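PDB 6HVG: alternansucrase from Leuconostoc mesenteroides, which belongs to glycoside hydrolase family 70, large multidomain enzymes built on a TIM-type barrel, and combines that family region with choline-binding-type repeats and a bound calcium ion. Local coordinates for residues Y709-D714 against I719-R724; T866-K871 against E877-T882. All coordinates share one frame; numbering follows the deposited sequence.

Contact 1. Residues Y709-D714 against I719-R724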
ATOM      1  N   TYR A 709      29.010   8.947  16.878  1.00 62.14           N
ATOM      2  CA  TYR A 709      28.661   8.831  18.275  1.00 61.48           C
ATOM      3  C   TYR A 709      29.686   9.576  19.111  1.00 64.76           C
ATOM      4  O   TYR A 709      29.322  10.332  20.000  1.00 67.34           O
ATOM      5  CB  TYR A 709      28.609   7.355  18.676  1.00 60.00           C
ATOM      6  CG  TYR A 709      28.350   7.122  20.152  1.00 59.33           C
ATOM      7  CD1 TYR A 709      27.081   7.269  20.676  1.00 58.88           C
ATOM      8  CD2 TYR A 709      29.376   6.756  21.024  1.00 57.50           C
ATOM      9  CE1 TYR A 709      26.833   7.059  22.022  1.00 59.03           C
ATOM     10  CE2 TYR A 709      29.139   6.564  22.372  1.00 56.12           C
ATOM     11  CZ  TYR A 709      27.868   6.716  22.866  1.00 57.03           C
ATOM     12  OH  TYR A 709      27.623   6.536  24.207  1.00 58.45           O
ATOM     13  N   TYR A 710      30.962   9.381  18.787  1.00 69.10           N
ATOM     14  CA  TYR A 710      32.080  10.056  19.474  1.00 70.89           C
ATOM     15  C   TYR A 710      32.418  11.360  18.743  1.00 70.42           C
ATOM     16  O   TYR A 710      32.278  11.431  17.515  1.00 67.36           O
ATOM     17  CB  TYR A 710      33.328   9.155  19.510  1.00 68.18           C
ATOM     18  CG  TYR A 710      33.219   7.986  20.462  1.00 66.89           C
ATOM     19  CD1 TYR A 710      33.105   8.184  21.842  1.00 66.92           C
ATOM     20  CD2 TYR A 710      33.227   6.676  19.983  1.00 66.43           C
ATOM     21  CE1 TYR A 710      32.989   7.105  22.725  1.00 63.68           C
ATOM     22  CE2 TYR A 710      33.121   5.589  20.843  1.00 64.04           C
ATOM     23  CZ  TYR A 710      33.000   5.798  22.221  1.00 62.63           C
ATOM     24  OH  TYR A 710      32.906   4.697  23.067  1.00 54.79           O
ATOM     25  N   LEU A 711      32.862  12.372  19.486  1.00 70.39           N
ATOM     26  CA  LEU A 711      33.350  13.613  18.876  1.00 75.14           C
ATOM     27  C   LEU A 711      34.545  13.329  17.969  1.00 76.84           C
ATOM     28  O   LEU A 711      35.489  12.684  18.413  1.00 72.84           O
ATOM     29  CB  LEU A 711      33.744  14.637  19.946  1.00 77.13           C
ATOM     30  CG  LEU A 711      32.619  15.515  20.509  1.00 83.04           C
ATOM     31  CD1 LEU A 711      33.097  16.377  21.674  1.00 82.23           C
ATOM     32  CD2 LEU A 711      31.999  16.382  19.414  1.00 84.20           C
ATOM     33  N   ASN A 712      34.489  13.798  16.712  1.00 76.87           N
ATOM     34  CA  ASN A 712      35.582  13.625  15.727  1.00 85.33           C
ATOM     35  C   ASN A 712      35.929  12.150  15.442  1.00 87.18           C
ATOM     36  O   ASN A 712      37.080  11.791  15.128  1.00 92.71           O
ATOM     37  CB  ASN A 712      36.877  14.373  16.158  1.00 89.93           C
ATOM     38  CG  ASN A 712      36.749  15.898  16.123  1.00 89.44           C
ATOM     39  OD1 ASN A 712      35.824  16.471  15.517  1.00 88.20           O
ATOM     40  ND2 ASN A 712      37.690  16.562  16.793  1.00 84.41           N
ATOM     41  N   GLY A 713      34.933  11.288  15.543  1.00 83.29           N
ATOM     42  CA  GLY A 713      35.193   9.873  15.411  1.00 83.75           C
ATOM     43  C   GLY A 713      36.520   9.568  16.071  1.00 82.05           C
ATOM     44  O   GLY A 713      37.317   8.854  15.509  1.00 84.84           O
ATOM     45  N   ASP A 714      36.760  10.134  17.250  1.00 80.92           N
ATOM     46  CA  ASP A 714      38.006   9.935  17.942  1.00 84.59           C
ATOM     47  C   ASP A 714      37.901   8.603  18.688  1.00 86.36           C
ATOM     48  O   ASP A 714      37.550   8.531  19.880  1.00 87.47           O
ATOM     49  CB  ASP A 714      38.326  11.087  18.898  1.00 87.04           C
ATOM     50  CG  ASP A 714      39.801  11.470  18.866  1.00 88.20           C
ATOM     51  OD1 ASP A 714      40.668  10.564  18.770  1.00 90.75           O
ATOM     52  OD2 ASP A 714      40.093  12.680  18.923  1.00 84.50           O
ATOM     53  N   ILE A 719      35.467  10.601  23.116  1.00 85.33           N
ATOM     54  CA  ILE A 719      34.647  11.600  23.809  1.00 83.44           C
ATOM     55  C   ILE A 719      33.259  11.558  23.190  1.00 81.22           C
ATOM     56  O   ILE A 719      33.104  11.852  22.000  1.00 85.81           O
ATOM     57  CB  ILE A 719      35.215  13.038  23.684  1.00 85.48           C
ATOM     58  CG1 ILE A 719      36.628  13.120  24.289  1.00 89.06           C
ATOM     59  CG2 ILE A 719      34.276  14.048  24.334  1.00 84.79           C
ATOM     60  CD1 ILE A 719      36.685  13.326  25.783  1.00 87.94           C
ATOM     61  N   VAL A 720      32.254  11.248  24.012  1.00 76.36           N
ATOM     62  CA  VAL A 720      30.879  11.110  23.539  1.00 72.25           C
ATOM     63  C   VAL A 720      30.339  12.476  23.136  1.00 69.18           C
ATOM     64  O   VAL A 720      30.596  13.457  23.798  1.00 65.33           O
ATOM     65  CB  VAL A 720      29.954  10.490  24.635  1.00 71.93           C
ATOM     66  CG1 VAL A 720      28.576  10.134  24.081  1.00 71.55           C
ATOM     67  CG2 VAL A 720      30.592   9.248  25.244  1.00 72.01           C
ATOM     68  N   ASP A 721      29.568  12.515  22.056  1.00 74.85           N
ATOM     69  CA  ASP A 721      28.971  13.741  21.548  1.00 76.93           C
ATOM     70  C   ASP A 721      27.600  13.978  22.184  1.00 77.18           C
ATOM     71  O   ASP A 721      26.598  13.369  21.816  1.00 76.45           O
ATOM     72  CB  ASP A 721      28.853  13.664  20.020  1.00 79.13           C
ATOM     73  CG  ASP A 721      28.565  15.012  19.360  1.00 80.25           C
ATOM     74  OD1 ASP A 721      28.212  15.995  20.045  1.00 81.11           O
ATOM     75  OD2 ASP A 721      28.684  15.068  18.121  1.00 75.14           O
ATOM     76  N   LYS A 722      27.579  14.899  23.139  1.00 79.73           N
ATOM     77  CA  LYS A 722      26.394  15.199  23.917  1.00 83.19           C
ATOM     78  C   LYS A 722      25.291  15.838  23.051  1.00 80.16           C
ATOM     79  O   LYS A 722      24.123  15.726  23.402  1.00 80.97           O
ATOM     80  CB  LYS A 722      26.781  16.143  25.075  1.00 92.78           C
ATOM     81  CG  LYS A 722      26.068  15.910  26.392  1.00 99.98           C
ATOM     82  CD  LYS A 722      26.621  16.863  27.463  1.00109.87           C
ATOM     83  CE  LYS A 722      25.728  16.990  28.705  1.00114.09           C
ATOM     84  NZ  LYS A 722      25.924  18.275  29.453  1.00110.24           N
ATOM     85  N   ASN A 723      25.640  16.487  21.936  1.00 76.39           N
ATOM     86  CA  ASN A 723      24.638  17.241  21.168  1.00 83.68           C
ATOM     87  C   ASN A 723      24.640  17.007  19.652  1.00 86.50           C
ATOM     88  O   ASN A 723      25.091  17.844  18.870  1.00 81.97           O
ATOM     89  CB  ASN A 723      24.731  18.741  21.487  1.00 88.56           C
ATOM     90  CG  ASN A 723      26.160  19.256  21.496  1.00 93.44           C
ATOM     91  OD1 ASN A 723      26.606  19.853  22.478  1.00 98.26           O
ATOM     92  ND2 ASN A 723      26.892  19.015  20.410  1.00 92.60           N
ATOM     93  N   ARG A 724      24.081  15.874  19.244  1.00 96.97           N
ATOM     94  CA  ARG A 724      23.941  15.531  17.830  1.00107.38           C
ATOM     95  C   ARG A 724      22.473  15.683  17.457  1.00117.11           C
ATOM     96  O   ARG A 724      21.623  15.647  18.349  1.00122.39           O
ATOM     97  CB  ARG A 724      24.346  14.070  17.565  1.00104.66           C
ATOM     98  CG  ARG A 724      25.722  13.655  18.051  1.00 97.71           C
ATOM     99  CD  ARG A 724      25.875  12.145  17.931  1.00 96.13           C
ATOM    100  NE  ARG A 724      25.888  11.679  16.539  1.00 87.27           N
ATOM    101  CZ  ARG A 724      25.572  10.451  16.135  1.00 80.06           C
ATOM    102  NH1 ARG A 724      25.177   9.516  16.984  1.00 76.47           N
ATOM    103  NH2 ARG A 724      25.637  10.158  14.844  1.00 81.10           N
TER
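Tyr-710 and Val-720 form a single backbone bridge, their CA atoms 4.4 Å apart, between two irregular pieces of one surface loop. Two amide bonds flank the pair: Asp-721 N gives to Tyr-709 O at 3.0 Å, and Leu-711 N gives to Ile-719 O at 2.6 Å. Val-720 sends its two methyls to different tyrosines. CG1 sits over one face of the Tyr-709 ring, 4.1 Å from its centroid, a CH-pi contact made possible because the ring's CG is anti to the backbone N (chi1 176°); CG2 comes to CE1 of Tyr-710, whose ring turns its edge to the Val-720 amide. Leu-711 splits its branches: CD1 meets CG2 of Ile-719 at 3.7 Å, while CD2 lies against the Asp-721 carboxylate. OD1 of that carboxylate accepts from Asn-723 N, met from above its plane, in an Asx turn. Arg-724 lays one guanidinium face over Tyr-709 N, 3.8 Å above the plane, and NH2 pairs with Asp-706. Apolar groups of leucine, isoleucine, valine and tyrosine thus flank a short bridge, while Asp-721 bonds within its own turn and Arg-724 forms its salt bridge with Asp-706.

Contact 2. Residues T866-K871 against E877-T882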
ATOM      1  N   THR A 866      36.309  -1.755  12.157  1.00 60.47           N
ATOM      2  CA  THR A 866      36.354  -2.127  10.746  1.00 64.44           C
ATOM      3  C   THR A 866      37.670  -1.702  10.166  1.00 68.67           C
ATOM      4  O   THR A 866      38.241  -0.683  10.582  1.00 70.05           O
ATOM      5  CB  THR A 866      35.242  -1.464   9.883  1.00 64.77           C
ATOM      6  OG1 THR A 866      35.282  -0.040  10.021  1.00 60.91           O
ATOM      7  CG2 THR A 866      33.834  -1.978  10.246  1.00 63.85           C
ATOM      8  N   ASP A 867      38.148  -2.480   9.204  1.00 70.93           N
ATOM      9  CA  ASP A 867      39.327  -2.101   8.465  1.00 74.38           C
ATOM     10  C   ASP A 867      38.898  -1.057   7.446  1.00 74.55           C
ATOM     11  O   ASP A 867      38.954  -1.291   6.248  1.00 70.59           O
ATOM     12  CB  ASP A 867      39.942  -3.319   7.792  1.00 76.97           C
ATOM     13  CG  ASP A 867      41.254  -3.001   7.101  1.00 77.43           C
ATOM     14  OD1 ASP A 867      41.968  -2.061   7.536  1.00 74.92           O
ATOM     15  OD2 ASP A 867      41.530  -3.670   6.087  1.00 74.17           O
ATOM     16  N   SER A 868      38.441   0.091   7.947  1.00 76.29           N
ATOM     17  CA  SER A 868      37.837   1.120   7.124  1.00 77.98           C
ATOM     18  C   SER A 868      37.646   2.400   7.928  1.00 81.38           C
ATOM     19  O   SER A 868      37.506   2.369   9.148  1.00 88.76           O
ATOM     20  CB  SER A 868      36.488   0.633   6.608  1.00 76.59           C
ATOM     21  OG  SER A 868      35.828   1.666   5.917  1.00 86.35           O
ATOM     22  N   SER A 869      37.649   3.532   7.235  1.00 85.75           N
ATOM     23  CA  SER A 869      37.541   4.844   7.868  1.00 81.34           C
ATOM     24  C   SER A 869      36.366   5.668   7.342  1.00 75.74           C
ATOM     25  O   SER A 869      36.147   6.787   7.807  1.00 75.55           O
ATOM     26  CB  SER A 869      38.842   5.613   7.628  1.00 84.85           C
ATOM     27  OG  SER A 869      38.856   6.852   8.318  1.00 91.24           O
ATOM     28  N   GLY A 870      35.591   5.121   6.400  1.00 69.85           N
ATOM     29  CA  GLY A 870      34.463   5.863   5.814  1.00 69.77           C
ATOM     30  C   GLY A 870      33.858   5.188   4.598  1.00 72.00           C
ATOM     31  O   GLY A 870      33.975   3.980   4.431  1.00 66.59           O
ATOM     32  N   LYS A 871      33.210   5.981   3.742  1.00 80.42           N
ATOM     33  CA  LYS A 871      32.676   5.508   2.446  1.00 83.88           C
ATOM     34  C   LYS A 871      33.732   4.849   1.548  1.00 84.00           C
ATOM     35  O   LYS A 871      33.438   3.858   0.885  1.00 83.04           O
ATOM     36  CB  LYS A 871      32.111   6.685   1.644  1.00 89.23           C
ATOM     37  CG  LYS A 871      30.980   7.472   2.284  1.00 94.45           C
ATOM     38  CD  LYS A 871      30.420   8.550   1.349  1.00 96.68           C
ATOM     39  CE  LYS A 871      31.395   9.713   1.156  1.00 98.73           C
ATOM     40  NZ  LYS A 871      30.914  10.721   0.167  1.00 99.65           N
ATOM     41  N   GLU A 877      43.020  -1.446   2.619  1.00 87.00           N
ATOM     42  CA  GLU A 877      41.790  -1.583   3.380  1.00 83.36           C
ATOM     43  C   GLU A 877      40.774  -2.543   2.761  1.00 84.72           C
ATOM     44  O   GLU A 877      40.459  -2.492   1.581  1.00 86.77           O
ATOM     45  CB  GLU A 877      41.132  -0.216   3.668  1.00 82.17           C
ATOM     46  CG  GLU A 877      41.946   0.701   4.586  1.00 82.35           C
ATOM     47  CD  GLU A 877      41.276   2.046   4.855  1.00 81.61           C
ATOM     48  OE1 GLU A 877      40.588   2.567   3.952  1.00 88.00           O
ATOM     49  OE2 GLU A 877      41.467   2.620   5.944  1.00 73.76           O
ATOM     50  N   THR A 878      40.237  -3.404   3.618  1.00 85.50           N
ATOM     51  CA  THR A 878      39.358  -4.500   3.230  1.00 78.79           C
ATOM     52  C   THR A 878      37.883  -4.248   3.547  1.00 71.83           C
ATOM     53  O   THR A 878      37.005  -4.866   2.945  1.00 66.76           O
ATOM     54  CB  THR A 878      39.813  -5.746   3.993  1.00 77.21           C
ATOM     55  OG1 THR A 878      41.166  -6.045   3.646  1.00 83.40           O
ATOM     56  CG2 THR A 878      38.980  -6.914   3.652  1.00 78.61           C
ATOM     57  N   ASP A 879      37.632  -3.332   4.482  1.00 68.62           N
ATOM     58  CA  ASP A 879      36.293  -3.080   5.035  1.00 67.34           C
ATOM     59  C   ASP A 879      35.666  -4.324   5.689  1.00 66.72           C
ATOM     60  O   ASP A 879      34.480  -4.615   5.508  1.00 60.80           O
ATOM     61  CB  ASP A 879      35.378  -2.484   3.961  1.00 67.71           C
ATOM     62  CG  ASP A 879      34.066  -1.960   4.522  1.00 63.10           C
ATOM     63  OD1 ASP A 879      34.129  -1.165   5.470  1.00 61.53           O
ATOM     64  OD2 ASP A 879      33.000  -2.319   3.993  1.00 59.45           O
ATOM     65  N   LEU A 880      36.492  -5.055   6.440  1.00 66.54           N
ATOM     66  CA  LEU A 880      36.072  -6.241   7.157  1.00 66.82           C
ATOM     67  C   LEU A 880      35.753  -5.823   8.598  1.00 67.38           C
ATOM     68  O   LEU A 880      36.552  -5.151   9.243  1.00 70.24           O
ATOM     69  CB  LEU A 880      37.175  -7.327   7.109  1.00 67.67           C
ATOM     70  CG  LEU A 880      36.795  -8.744   6.609  1.00 67.68           C
ATOM     71  CD1 LEU A 880      35.828  -8.781   5.454  1.00 70.49           C
ATOM     72  CD2 LEU A 880      38.031  -9.536   6.210  1.00 63.61           C
ATOM     73  N   LEU A 881      34.568  -6.191   9.089  1.00 65.26           N
ATOM     74  CA  LEU A 881      34.128  -5.792  10.433  1.00 64.53           C
ATOM     75  C   LEU A 881      34.548  -6.822  11.478  1.00 62.61           C
ATOM     76  O   LEU A 881      34.382  -8.011  11.269  1.00 59.18           O
ATOM     77  CB  LEU A 881      32.607  -5.595  10.466  1.00 65.81           C
ATOM     78  CG  LEU A 881      31.954  -5.253  11.815  1.00 65.92           C
ATOM     79  CD1 LEU A 881      30.916  -4.154  11.669  1.00 68.14           C
ATOM     80  CD2 LEU A 881      31.300  -6.470  12.429  1.00 65.43           C
ATOM     81  N   THR A 882      35.090  -6.345  12.590  1.00 60.95           N
ATOM     82  CA  THR A 882      35.519  -7.212  13.661  1.00 61.36           C
ATOM     83  C   THR A 882      34.769  -6.903  14.948  1.00 59.02           C
ATOM     84  O   THR A 882      34.878  -5.813  15.493  1.00 56.34           O
ATOM     85  CB  THR A 882      37.040  -7.118  13.887  1.00 64.08           C
ATOM     86  OG1 THR A 882      37.435  -5.759  14.079  1.00 63.61           O
ATOM     87  CG2 THR A 882      37.770  -7.691  12.695  1.00 65.59           C
TER
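Asp-867 meets Thr-878, Asp-879 and Leu-880 where a long beta-hairpin connection closes, between strands 862-866 and 881-885 of a large antiparallel sheet that is consistent with domain C of this family. Its backbone bonds twice: Asp-867 N gives to Leu-880 O at 3.1 Å, and Asp-867 O accepts from Asp-879 N at 3.0 Å. The carboxylate adds a third tie. With CG anti to the backbone N (chi1 -175°), OD2 is carried across to Thr-878 N at 2.8 Å, reached from above the carboxylate plane, and takes a weak second bond from Thr-878 OG1. Aspartate suits the place because its short side chain accepts from the returning loop at Thr-878 while its main chain makes an inverse gamma turn.

Just before it, Thr-866 forms an antiparallel non-hydrogen-bonded pair with Leu-881, and its CG2 methyl packs on Leu-881 CB at 3.8 Å. Each leucine then packs on partners of its own, Leu-881 on Val-914 of strand 910-915 and Leu-880 on Ile-913 and Ile-928.

Two more acids border Asp-867. The extended side chain of Glu-877 passes obliquely across that of Asp-867, the two carboxylate planes 83° apart and OE2 5.0 Å from Asp-867 OD1. In the outer shell, this like-charge pair may be eased slightly by the backbone N-H of Lys-874, which bonds Glu-877 OE1, and perhaps by the long, weak ion pair of Lys-926 with Asp-867 OD1. Asp-879 has positive phi (59°), which an aspartate tolerates better than most residues, and its carboxylate is held from outside the two segments, OD2 accepting a hydrogen bond from Met-701 N.

Overall arrangement
Contacts 1 and 2 follow each other along the chain, the first closing before the second opens; their centres lie 20 Å apart and their nearest atoms about 8 Å, so they do not touch. What joins them is the loop after helix 681-692: Asn-700, Met-701 and Leu-705 meet contact 2, and Asp-706, one residue further, binds Arg-724 of contact 1. The same loop leads on to strand 735-736, which pairs with strand 862-866. The centres of the two contacts lie about 39 and 37 Å from the chain's centre, on the same side of it, and neither supplies a ligand to the calcium ion held by Glu-575, Asp-581, Asn-625 and Asp-1159.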